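Local coordinates for hypothetical protein Atu2144 (Agrobacterium tumefaciens, PDB 2ODF) that is of unknown function but belongs to the N-formylglutamate amidohydrolase family, which suggests an amidohydrolase related to the zinc exopeptidases, at residues F112-D115 with E116-F120; A49-S53 with S54-W58; I224-N228 with D229-N233; T157-H161 with G162-E166. All blocks are in the same frame, centred on the assembly; numbering follows the deposited sequence.

How the contacts relate
Contact 1 (112-120) stands apart, where helix 116-143 starts against the second subunit; its centre is about 22 Å from that of contact 2 and about 33 and 32 Å from those of contacts 3 and 4. Contacts 2, 3 and 4 lie close together. Hairpin 157-166 directly follows strand 149-156, a neighbour of strand 220-227 in the central mixed sheet, and contact 3 leaves that strand. Centres of contacts 3 and 4 are about 13 Å apart, and Arg-227 NH1 lies 3.0 Å from Arg-165 O, a probable hydrogen bond. Contacts 2 and 4 meet where His-55 packs on Thr-157. No ligand or metal site is identified among these residues.

Contact 1. Residues F112-D115 with E116-F120; sequences FDLD and EAERF
Asp-115 sits at the N-cap of helix 116-143, and its carbonyl O opens the helical bonding by accepting from Arg-119 N at 3.0 Å in an almost straight bond (175°), with a second, weak bond from Glu-118 N. The side chain of Asp-115 adds the cap proper. Its CG is tucked between backbone N and carbonyl carbon (chi1 67°), which turns the carboxylate back over the first turn; OD1 then takes the N-H of Glu-118 at 3.0 Å, the nitrogen lying nearly in line with the CG-OD1 bond. The same OD1 rests 3.5 Å from Glu-118 CB.

Just before the cap in sequence, Leu-114 lies against the helix with two different parts. Its CB touches Arg-119 CG at 3.8 Å, while the CD2 branch reaches Glu-118 CG at 3.9 Å. A water joins Leu-114 O to Arg-119 NH1, though the arginine end of this bridge is weak. The polar ends find partners beyond these residues: Glu-118 OE2 bonds to Tyr-42 and Arg-122, Arg-119 NH2 to Pro-93 O, and the Glu-116 carboxylate to His-208 and Arg-211 of the second subunit.

Chemically, a carboxylate at the start of a helix probably gains from the helix dipole, so the negative charge of Asp-115 would be favoured here, while the next residue turns its own charge to the dimer interface.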
loop_
_atom_site.group_PDB
_atom_site.type_symbol
_atom_site.label_atom_id
_atom_site.label_comp_id
_atom_site.label_asym_id
_atom_site.label_seq_id
_atom_site.Cartn_x
_atom_site.Cartn_y
_atom_site.Cartn_z
ATOM N N PHE A 112 -4.708 -0.690 -17.848
ATOM C CA PHE A 112 -6.130 -0.897 -18.008
ATOM C C PHE A 112 -6.731 -1.610 -16.819
ATOM O O PHE A 112 -6.290 -2.636 -16.477
ATOM C CB PHE A 112 -6.487 -1.661 -19.262
ATOM C CG PHE A 112 -7.932 -2.080 -19.297
ATOM C CD1 PHE A 112 -8.927 -1.156 -19.506
ATOM C CD2 PHE A 112 -8.300 -3.375 -19.055
ATOM C CE1 PHE A 112 -10.239 -1.518 -19.510
ATOM C CE2 PHE A 112 -9.620 -3.718 -19.068
ATOM C CZ PHE A 112 -10.569 -2.782 -19.298
ATOM N N ASP A 113 -7.734 -0.997 -16.220
ATOM C CA ASP A 113 -8.560 -1.605 -15.199
ATOM C C ASP A 113 -7.825 -2.668 -14.371
ATOM O O ASP A 113 -8.063 -3.810 -14.477
ATOM C CB ASP A 113 -9.849 -2.147 -15.817
ATOM C CG ASP A 113 -10.857 -2.595 -14.792
ATOM O OD1 ASP A 113 -10.992 -1.975 -13.740
ATOM O OD2 ASP A 113 -11.521 -3.569 -15.062
ATOM N N LEU A 114 -6.886 -2.236 -13.565
ATOM C CA LEU A 114 -5.973 -3.126 -12.918
ATOM C C LEU A 114 -6.667 -3.986 -11.852
ATOM O O LEU A 114 -7.378 -3.482 -11.053
ATOM C CB LEU A 114 -4.849 -2.320 -12.271
ATOM C CG LEU A 114 -3.876 -1.652 -13.216
ATOM C CD1 LEU A 114 -2.821 -0.956 -12.388
ATOM C CD2 LEU A 114 -3.265 -2.716 -14.133
ATOM N N ASP A 115 -6.371 -5.259 -11.833
ATOM C CA ASP A 115 -6.997 -6.136 -10.856
ATOM C C ASP A 115 -6.324 -6.014 -9.490
ATOM O O ASP A 115 -5.307 -5.320 -9.313
ATOM C CB ASP A 115 -7.135 -7.597 -11.374
ATOM C CG ASP A 115 -5.818 -8.321 -11.573
ATOM O OD1 ASP A 115 -4.804 -8.078 -10.876
ATOM O OD2 ASP A 115 -5.810 -9.233 -12.429
ATOM N N GLU A 116 -6.953 -6.632 -8.505
ATOM C CA GLU A 116 -6.523 -6.454 -7.144
ATOM C C GLU A 116 -5.111 -6.965 -6.894
ATOM O O GLU A 116 -4.348 -6.305 -6.178
ATOM C CB GLU A 116 -7.563 -7.034 -6.177
ATOM C CG GLU A 116 -8.768 -6.080 -6.104
ATOM C CD GLU A 116 -9.979 -6.635 -5.384
ATOM O OE1 GLU A 116 -9.818 -7.320 -4.354
ATOM O OE2 GLU A 116 -11.097 -6.360 -5.862
ATOM N N ALA A 117 -4.738 -8.093 -7.495
ATOM C CA ALA A 117 -3.385 -8.601 -7.280
ATOM C C ALA A 117 -2.351 -7.619 -7.856
ATOM O O ALA A 117 -1.270 -7.454 -7.293
ATOM C CB ALA A 117 -3.209 -9.961 -7.888
ATOM N N GLU A 118 -2.686 -6.992 -8.977
ATOM C CA GLU A 118 -1.722 -6.115 -9.673
ATOM C C GLU A 118 -1.527 -4.762 -8.955
ATOM O O GLU A 118 -0.397 -4.269 -8.847
ATOM C CB GLU A 118 -2.115 -5.923 -11.122
ATOM C CG GLU A 118 -1.134 -5.064 -11.909
ATOM C CD GLU A 118 0.295 -5.611 -11.888
ATOM O OE1 GLU A 118 0.501 -6.848 -11.866
ATOM O OE2 GLU A 118 1.229 -4.795 -11.968
ATOM N N ARG A 119 -2.614 -4.171 -8.465
ATOM C CA ARG A 119 -2.554 -2.987 -7.627
ATOM C C ARG A 119 -1.754 -3.257 -6.356
ATOM O O ARG A 119 -0.922 -2.440 -5.960
ATOM C CB ARG A 119 -3.942 -2.501 -7.249
ATOM C CG ARG A 119 -4.764 -1.994 -8.473
ATOM C CD ARG A 119 -6.038 -1.273 -8.042
ATOM N NE ARG A 119 -5.713 0.041 -7.513
ATOM C CZ ARG A 119 -5.498 1.125 -8.257
ATOM N NH1 ARG A 119 -5.585 1.086 -9.580
ATOM N NH2 ARG A 119 -5.194 2.257 -7.665
ATOM N N PHE A 120 -1.974 -4.407 -5.742
ATOM C CA PHE A 120 -1.230 -4.740 -4.552
ATOM C C PHE A 120 0.264 -4.893 -4.918
ATOM O O PHE A 120 1.099 -4.375 -4.225
ATOM C CB PHE A 120 -1.749 -5.994 -3.831
ATOM C CG PHE A 120 -0.940 -6.318 -2.645
ATOM C CD1 PHE A 120 -1.099 -5.604 -1.476
ATOM C CD2 PHE A 120 0.112 -7.191 -2.737
ATOM C CE1 PHE A 120 -0.300 -5.856 -0.395
ATOM C CE2 PHE A 120 0.915 -7.425 -1.673
ATOM C CZ PHE A 120 0.714 -6.747 -0.499
HETATM O O HOH W 1 -8.146 -0.661 -10.755
#

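Contact 2. Residues A49-S53 with S54-W58; sequences ADVLS and SHAAW
This is the C-terminal end of the short helix 49-52, where the chain leaves through an ST turn made by Ser-54. Val-51 O is gripped twice by that one residue: Ser-54 OG donates to it at 2.6 Å and Ser-54 N at 3.1 Å. The two donors come from different directions, the hydroxyl tilted only 20° from the carbonyl plane and the N-H well above it. Ser-54 OG can do this because it stands between its own backbone N and carbonyl carbon (chi1 74°), and from there it also accepts from Ala-56 N at 3.1 Å, closing the ST turn.

Methyl groups fill in beside the polar knot. Val-51 CG1, the branch anti to the backbone N, meets Ala-56 CB at 3.8 Å, and Ala-57 CB comes to 3.5 Å from Leu-52 O. Two waters bind further carbonyls of the turn. One donates to both Leu-52 O and Ser-54 O; the other donates to Ser-53 O and accepts from Trp-58 NE1 at 2.9 Å, lying in the plane of the indole at its edge. Further out, Ala-57 O accepts from Ser-83 OG, and Trp-58 packs on Ala-36.

Ser-54 OG thus acts as donor and acceptor at once, giving its proton to Val-51 O and taking the N-H of Ala-56. With both roles occupied its rotation is probably fixed, and carbonyls at the helix end are met by serine and water.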
loop_
_atom_site.group_PDB
_atom_site.type_symbol
_atom_site.label_atom_id
_atom_site.label_comp_id
_atom_site.label_asym_id
_atom_site.label_seq_id
_atom_site.Cartn_x
_atom_site.Cartn_y
_atom_site.Cartn_z
ATOM N N ALA A 49 7.586 3.540 -28.510
ATOM C CA ALA A 49 8.944 3.931 -28.126
ATOM C C ALA A 49 9.050 5.443 -27.830
ATOM O O ALA A 49 9.698 5.841 -26.855
ATOM C CB ALA A 49 9.933 3.508 -29.205
ATOM N N ASP A 50 8.392 6.277 -28.635
ATOM C CA ASP A 50 8.335 7.724 -28.388
ATOM C C ASP A 50 7.699 8.100 -27.048
ATOM O O ASP A 50 8.196 8.979 -26.359
ATOM C CB ASP A 50 7.550 8.464 -29.486
ATOM C CG ASP A 50 8.316 8.579 -30.794
ATOM O OD1 ASP A 50 9.463 8.075 -30.888
ATOM O OD2 ASP A 50 7.747 9.185 -31.740
ATOM N N VAL A 51 6.571 7.493 -26.705
ATOM C CA VAL A 51 5.900 7.838 -25.456
ATOM C C VAL A 51 6.783 7.346 -24.306
ATOM O O VAL A 51 6.904 8.015 -23.283
ATOM C CB VAL A 51 4.447 7.262 -25.336
ATOM C CG1 VAL A 51 3.911 7.462 -23.912
ATOM C CG2 VAL A 51 3.503 7.934 -26.348
ATOM N N LEU A 52 7.434 6.206 -24.487
ATOM C CA LEU A 52 8.253 5.622 -23.410
ATOM C C LEU A 52 9.513 6.441 -23.127
ATOM O O LEU A 52 10.064 6.379 -22.029
ATOM C CB LEU A 52 8.641 4.186 -23.738
ATOM C CG LEU A 52 7.552 3.121 -23.626
ATOM C CD1 LEU A 52 8.090 1.823 -24.217
ATOM C CD2 LEU A 52 7.060 2.924 -22.200
ATOM N N SER A 53 9.959 7.199 -24.130
ATOM C CA SER A 53 11.152 8.055 -23.994
ATOM C C SER A 53 10.748 9.505 -23.696
ATOM O O SER A 53 11.595 10.422 -23.658
ATOM C CB SER A 53 11.969 7.959 -25.280
ATOM O OG SER A 53 11.264 8.552 -26.355
ATOM N N SER A 54 9.459 9.719 -23.455
ATOM C CA SER A 54 8.939 11.063 -23.239
ATOM C C SER A 54 8.766 11.342 -21.760
ATOM O O SER A 54 9.023 10.489 -20.926
ATOM C CB SER A 54 7.578 11.238 -23.941
ATOM O OG SER A 54 6.537 10.554 -23.239
ATOM N N HIS A 55 8.283 12.548 -21.476
ATOM C CA HIS A 55 7.908 12.961 -20.124
ATOM C C HIS A 55 6.744 12.185 -19.501
ATOM O O HIS A 55 6.503 12.360 -18.312
ATOM C CB HIS A 55 7.582 14.460 -20.105
ATOM C CG HIS A 55 6.333 14.801 -20.849
ATOM N ND1 HIS A 55 5.099 14.839 -20.247
ATOM C CD2 HIS A 55 6.121 15.061 -22.163
ATOM C CE1 HIS A 55 4.177 15.115 -21.151
ATOM N NE2 HIS A 55 4.772 15.259 -22.321
ATOM N N ALA A 56 6.018 11.338 -20.269
ATOM C CA ALA A 56 5.014 10.434 -19.673
ATOM C C ALA A 56 5.656 9.494 -18.636
ATOM O O ALA A 56 5.045 9.175 -17.614
ATOM C CB ALA A 56 4.307 9.580 -20.757
ATOM N N ALA A 57 6.885 9.062 -18.929
ATOM C CA ALA A 57 7.587 8.040 -18.157
ATOM C C ALA A 57 8.431 8.556 -17.007
ATOM O O ALA A 57 8.769 7.778 -16.122
ATOM C CB ALA A 57 8.457 7.199 -19.070
ATOM N N TRP A 58 8.780 9.834 -17.014
ATOM C CA TRP A 58 9.660 10.411 -16.004
ATOM C C TRP A 58 9.650 11.937 -16.077
ATOM O O TRP A 58 9.009 12.518 -16.954
ATOM C CB TRP A 58 11.087 9.869 -16.185
ATOM C CG TRP A 58 11.813 10.406 -17.383
ATOM C CD1 TRP A 58 11.290 10.711 -18.604
ATOM C CD2 TRP A 58 13.199 10.703 -17.462
ATOM N NE1 TRP A 58 12.266 11.174 -19.423
ATOM C CE2 TRP A 58 13.452 11.172 -18.751
ATOM C CE3 TRP A 58 14.264 10.607 -16.556
ATOM C CZ2 TRP A 58 14.729 11.557 -19.169
ATOM C CZ3 TRP A 58 15.519 10.975 -16.968
ATOM C CH2 TRP A 58 15.746 11.445 -18.269
HETATM O O HOH W 2 11.242 8.526 -20.861
HETATM O O HOH W 3 12.222 12.312 -22.050
#

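Contact 3. Residues I224-N228 with D229-N233; sequences IEIRN and DLIAN
At the C-terminal end of strand 220-227 in the central mixed sheet, the chain turns through a short 3-10 segment on its way to helix 234-256. The backbone bonds have the i to i+3 spacing of that turn: Leu-230 N donates to Arg-227 O at 3.0 Å and Ile-231 N to Asn-228 O at 3.1 Å. The second donor stands high above the carbonyl plane, 62° out of it.

The charged part is a side-on, two-pronged salt bridge between Arg-227 and Asp-229. NE of Arg-227 gives its proton to Asp-229 OD1 at 2.7 Å, and NH2 gives one to OD2. Each oxygen uses its syn lone pair, and the guanidinium and carboxylate planes are only 22° apart, so the two groups meet nearly flat, edge against edge. The arginine starts out extended and bends at chi3 (65°), which swings NE round to the aspartate. Its remaining nitrogen, NH1, donates to Arg-165 O of the neighbouring hairpin, so the guanidinium is held on more than one side.

Apolar contacts lie on another flank of the strand. Ile-226 and Ile-231 cross at about a right angle, both packing on Val-65 of helix 62-73 and Ile-240 of helix 234-256. Leu-230 packs beside the aliphatic root of the arginine, its CD1 4.2 Å from Arg-227 CB. The tightest apolar approach between the segments joins two gamma-branch methyls, Ile-226 CG2 and Ile-231 CG2, at 3.7 Å.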
loop_
_atom_site.group_PDB
_atom_site.type_symbol
_atom_site.label_atom_id
_atom_site.label_comp_id
_atom_site.label_asym_id
_atom_site.label_seq_id
_atom_site.Cartn_x
_atom_site.Cartn_y
_atom_site.Cartn_z
ATOM N N ILE A 224 9.962 21.650 -5.628
ATOM C CA ILE A 224 10.493 22.490 -6.670
ATOM C C ILE A 224 10.149 21.880 -8.039
ATOM O O ILE A 224 10.483 20.733 -8.324
ATOM C CB ILE A 224 12.062 22.663 -6.531
ATOM C CG1 ILE A 224 12.415 23.350 -5.232
ATOM C CG2 ILE A 224 12.625 23.487 -7.664
ATOM C CD1 ILE A 224 13.832 23.307 -4.917
ATOM N N GLU A 225 9.504 22.681 -8.868
ATOM C CA GLU A 225 9.171 22.346 -10.239
ATOM C C GLU A 225 10.052 23.177 -11.184
ATOM O O GLU A 225 10.137 24.390 -11.034
ATOM C CB GLU A 225 7.708 22.697 -10.490
ATOM C CG GLU A 225 6.729 21.657 -10.044
ATOM C CD GLU A 225 6.602 20.501 -10.980
ATOM O OE1 GLU A 225 7.486 20.268 -11.815
ATOM O OE2 GLU A 225 5.606 19.781 -10.852
ATOM N N ILE A 226 10.688 22.516 -12.146
ATOM C CA ILE A 226 11.541 23.159 -13.136
ATOM C C ILE A 226 11.014 22.832 -14.519
ATOM O O ILE A 226 10.851 21.654 -14.864
ATOM C CB ILE A 226 12.965 22.638 -13.011
ATOM C CG1 ILE A 226 13.469 22.769 -11.572
ATOM C CG2 ILE A 226 13.905 23.325 -14.012
ATOM C CD1 ILE A 226 14.651 21.875 -11.298
ATOM N N ARG A 227 10.772 23.838 -15.356
ATOM C CA ARG A 227 10.301 23.560 -16.712
ATOM C C ARG A 227 11.396 22.791 -17.468
ATOM O O ARG A 227 12.564 23.192 -17.457
ATOM C CB ARG A 227 9.885 24.850 -17.421
ATOM C CG ARG A 227 8.910 24.637 -18.562
ATOM C CD ARG A 227 8.561 25.954 -19.244
ATOM N NE ARG A 227 9.746 26.537 -19.888
ATOM C CZ ARG A 227 9.939 27.834 -20.140
ATOM N NH1 ARG A 227 9.038 28.745 -19.824
ATOM N NH2 ARG A 227 11.067 28.210 -20.720
ATOM N N ASN A 228 11.042 21.675 -18.119
ATOM C CA ASN A 228 12.089 20.686 -18.428
ATOM C C ASN A 228 13.068 21.122 -19.524
ATOM O O ASN A 228 14.180 20.632 -19.568
ATOM C CB ASN A 228 11.541 19.252 -18.651
ATOM C CG ASN A 228 10.803 19.078 -19.954
ATOM O OD1 ASN A 228 11.216 19.618 -20.982
ATOM N ND2 ASN A 228 9.700 18.267 -19.937
ATOM N N ASP A 229 12.656 22.064 -20.371
ATOM C CA ASP A 229 13.565 22.647 -21.384
ATOM C C ASP A 229 14.763 23.387 -20.798
ATOM O O ASP A 229 15.792 23.535 -21.463
ATOM C CB ASP A 229 12.795 23.570 -22.347
ATOM C CG ASP A 229 12.166 24.743 -21.649
ATOM O OD1 ASP A 229 11.301 24.519 -20.794
ATOM O OD2 ASP A 229 12.522 25.898 -21.969
ATOM N N LEU A 230 14.654 23.806 -19.542
ATOM C CA LEU A 230 15.712 24.532 -18.869
ATOM C C LEU A 230 16.779 23.590 -18.333
ATOM O O LEU A 230 17.841 24.020 -17.900
ATOM C CB LEU A 230 15.129 25.364 -17.723
ATOM C CG LEU A 230 14.120 26.445 -18.096
ATOM C CD1 LEU A 230 13.432 26.981 -16.820
ATOM C CD2 LEU A 230 14.786 27.563 -18.900
ATOM N N ILE A 231 16.503 22.295 -18.331
ATOM C CA ILE A 231 17.462 21.345 -17.774
ATOM C C ILE A 231 17.699 20.171 -18.697
ATOM O O ILE A 231 17.780 19.011 -18.256
ATOM C CB ILE A 231 17.038 20.905 -16.344
ATOM C CG1 ILE A 231 15.614 20.330 -16.356
ATOM C CG2 ILE A 231 17.174 22.101 -15.370
ATOM C CD1 ILE A 231 15.119 19.861 -14.993
ATOM N N ALA A 232 17.869 20.481 -19.980
ATOM C CA ALA A 232 17.909 19.438 -21.005
ATOM C C ALA A 232 19.302 18.864 -21.263
ATOM O O ALA A 232 19.413 17.808 -21.871
ATOM C CB ALA A 232 17.290 19.957 -22.299
ATOM N N ASN A 233 20.363 19.534 -20.826
ATOM C CA ASN A 233 21.718 18.994 -20.938
ATOM C C ASN A 233 22.512 19.279 -19.671
ATOM O O ASN A 233 22.001 19.915 -18.754
ATOM C CB ASN A 233 22.433 19.526 -22.193
ATOM C CG ASN A 233 22.439 21.032 -22.271
ATOM O OD1 ASN A 233 22.870 21.706 -21.350
ATOM N ND2 ASN A 233 21.954 21.572 -23.384
#

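Contact 4. Residues T157-H161 with G162-E166; sequences TPVYH and GRFRE
Arg-165 reaches back across a two-stranded antiparallel hairpin to set its guanidinium against the root of the Tyr-160 side chain. The hairpin, strands 159-160 and 163-164, closes in a type I' turn from Tyr-160 to Arg-163, with His-161 and Gly-162 at its corners in positive phi. Tyr-160 and Arg-163 form the hydrogen-bonded pair and bond in both directions; Val-159 and Phe-164 are the non-hydrogen-bonded pair.

The guanidinium plane lies only 7° from parallel to the Tyr-160 ring but is offset from it toward the backbone: Tyr-160 CB stands over the centre of one guanidinium face, 3.4 Å from Arg-165 CZ, and Arg-165 NH1 is 3.4 Å from Tyr-160 CG. A bend at chi3 (-76°) folds the arginine into this place. It is held there chiefly by Thr-157 O at its edge, which receives NH2 at 2.9 Å in the carbonyl plane, on a lone pair, plus a weak bond from NE. A weak bond from NH1 to Tyr-200 OH is a minor addition.

The outer part of the tyrosine meets its neighbour in sequence, His-161, whose NE2 sits above the ring near its rim. Phe-164 turns to the other face of the hairpin with Val-159. Its ring receives Val-159 CG2 at the edge, and its CE1 touches Pro-158 CB at 4.0 Å.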
loop_
_atom_site.group_PDB
_atom_site.type_symbol
_atom_site.label_atom_id
_atom_site.label_comp_id
_atom_site.label_asym_id
_atom_site.label_seq_id
_atom_site.Cartn_x
_atom_site.Cartn_y
_atom_site.Cartn_z
ATOM N N THR A 157 6.547 19.759 -18.245
ATOM C CA THR A 157 6.565 19.939 -19.682
ATOM C C THR A 157 6.180 21.394 -20.054
ATOM O O THR A 157 5.294 21.986 -19.450
ATOM C CB THR A 157 5.628 18.888 -20.304
ATOM O OG1 THR A 157 5.991 18.657 -21.664
ATOM C CG2 THR A 157 4.204 19.324 -20.191
ATOM N N PRO A 158 6.888 21.997 -21.027
ATOM C CA PRO A 158 6.565 23.384 -21.391
ATOM C C PRO A 158 5.183 23.620 -22.014
ATOM O O PRO A 158 4.641 24.693 -21.852
ATOM C CB PRO A 158 7.651 23.761 -22.405
ATOM C CG PRO A 158 8.684 22.718 -22.335
ATOM C CD PRO A 158 8.058 21.476 -21.763
ATOM N N VAL A 159 4.643 22.650 -22.752
ATOM C CA VAL A 159 3.289 22.782 -23.319
ATOM C C VAL A 159 2.341 21.800 -22.624
ATOM O O VAL A 159 2.615 20.594 -22.586
ATOM C CB VAL A 159 3.276 22.517 -24.845
ATOM C CG1 VAL A 159 1.834 22.489 -25.373
ATOM C CG2 VAL A 159 4.127 23.554 -25.587
ATOM N N TYR A 160 1.247 22.332 -22.082
ATOM C CA TYR A 160 0.228 21.538 -21.401
ATOM C C TYR A 160 -1.155 21.980 -21.888
ATOM O O TYR A 160 -1.511 23.154 -21.776
ATOM C CB TYR A 160 0.331 21.708 -19.876
ATOM C CG TYR A 160 -0.466 20.690 -19.074
ATOM C CD1 TYR A 160 -0.113 19.352 -19.087
ATOM C CD2 TYR A 160 -1.564 21.079 -18.293
ATOM C CE1 TYR A 160 -0.821 18.420 -18.365
ATOM C CE2 TYR A 160 -2.288 20.149 -17.563
ATOM C CZ TYR A 160 -1.909 18.818 -17.605
ATOM O OH TYR A 160 -2.601 17.851 -16.897
ATOM N N HIS A 161 -1.899 21.039 -22.471
ATOM C CA HIS A 161 -3.266 21.287 -22.956
ATOM C C HIS A 161 -3.381 22.557 -23.794
ATOM O O HIS A 161 -4.215 23.419 -23.517
ATOM C CB HIS A 161 -4.245 21.340 -21.772
ATOM C CG HIS A 161 -4.318 20.068 -20.981
ATOM N ND1 HIS A 161 -4.890 20.000 -19.728
ATOM C CD2 HIS A 161 -3.891 18.814 -21.270
ATOM C CE1 HIS A 161 -4.807 18.760 -19.277
ATOM N NE2 HIS A 161 -4.202 18.021 -20.193
ATOM N N GLY A 162 -2.507 22.693 -24.792
ATOM C CA GLY A 162 -2.602 23.788 -25.776
ATOM C C GLY A 162 -2.134 25.143 -25.289
ATOM O O GLY A 162 -2.256 26.157 -25.987
ATOM N N ARG A 163 -1.592 25.154 -24.078
ATOM C CA ARG A 163 -1.101 26.346 -23.440
ATOM C C ARG A 163 0.402 26.150 -23.254
ATOM O O ARG A 163 0.858 25.075 -22.846
ATOM C CB ARG A 163 -1.799 26.527 -22.080
ATOM C CG ARG A 163 -3.329 26.329 -22.107
ATOM C CD ARG A 163 -4.077 27.652 -22.091
ATOM N NE ARG A 163 -5.534 27.486 -22.239
ATOM C CZ ARG A 163 -6.172 27.230 -23.394
ATOM N NH1 ARG A 163 -5.507 27.100 -24.546
ATOM N NH2 ARG A 163 -7.498 27.101 -23.401
ATOM N N PHE A 164 1.159 27.182 -23.594
ATOM C CA PHE A 164 2.566 27.259 -23.288
ATOM C C PHE A 164 2.717 27.863 -21.878
ATOM O O PHE A 164 2.093 28.878 -21.564
ATOM C CB PHE A 164 3.265 28.119 -24.343
ATOM C CG PHE A 164 4.710 28.333 -24.083
ATOM C CD1 PHE A 164 5.588 27.265 -24.095
ATOM C CD2 PHE A 164 5.210 29.603 -23.847
ATOM C CE1 PHE A 164 6.931 27.446 -23.869
ATOM C CE2 PHE A 164 6.558 29.797 -23.602
ATOM C CZ PHE A 164 7.424 28.710 -23.612
ATOM N N ARG A 165 3.533 27.228 -21.040
ATOM C CA ARG A 165 3.709 27.658 -19.666
ATOM C C ARG A 165 4.897 28.598 -19.543
ATOM O O ARG A 165 6.032 28.231 -19.798
ATOM C CB ARG A 165 3.786 26.427 -18.741
ATOM C CG ARG A 165 2.429 25.690 -18.807
ATOM C CD ARG A 165 2.096 24.700 -17.708
ATOM N NE ARG A 165 2.804 23.460 -17.860
ATOM C CZ ARG A 165 2.447 22.284 -17.341
ATOM N NH1 ARG A 165 1.350 22.125 -16.603
ATOM N NH2 ARG A 165 3.240 21.257 -17.568
ATOM N N GLU A 166 4.615 29.848 -19.213
ATOM C CA GLU A 166 5.681 30.827 -19.085
ATOM C C GLU A 166 6.394 30.690 -17.718
ATOM O O GLU A 166 7.519 31.179 -17.558
ATOM C CB GLU A 166 5.147 32.248 -19.331
ATOM C CG GLU A 166 4.727 32.496 -20.815
ATOM C CD GLU A 166 3.933 33.786 -21.001
ATOM O OE1 GLU A 166 4.212 34.790 -20.301
ATOM O OE2 GLU A 166 3.005 33.794 -21.839
#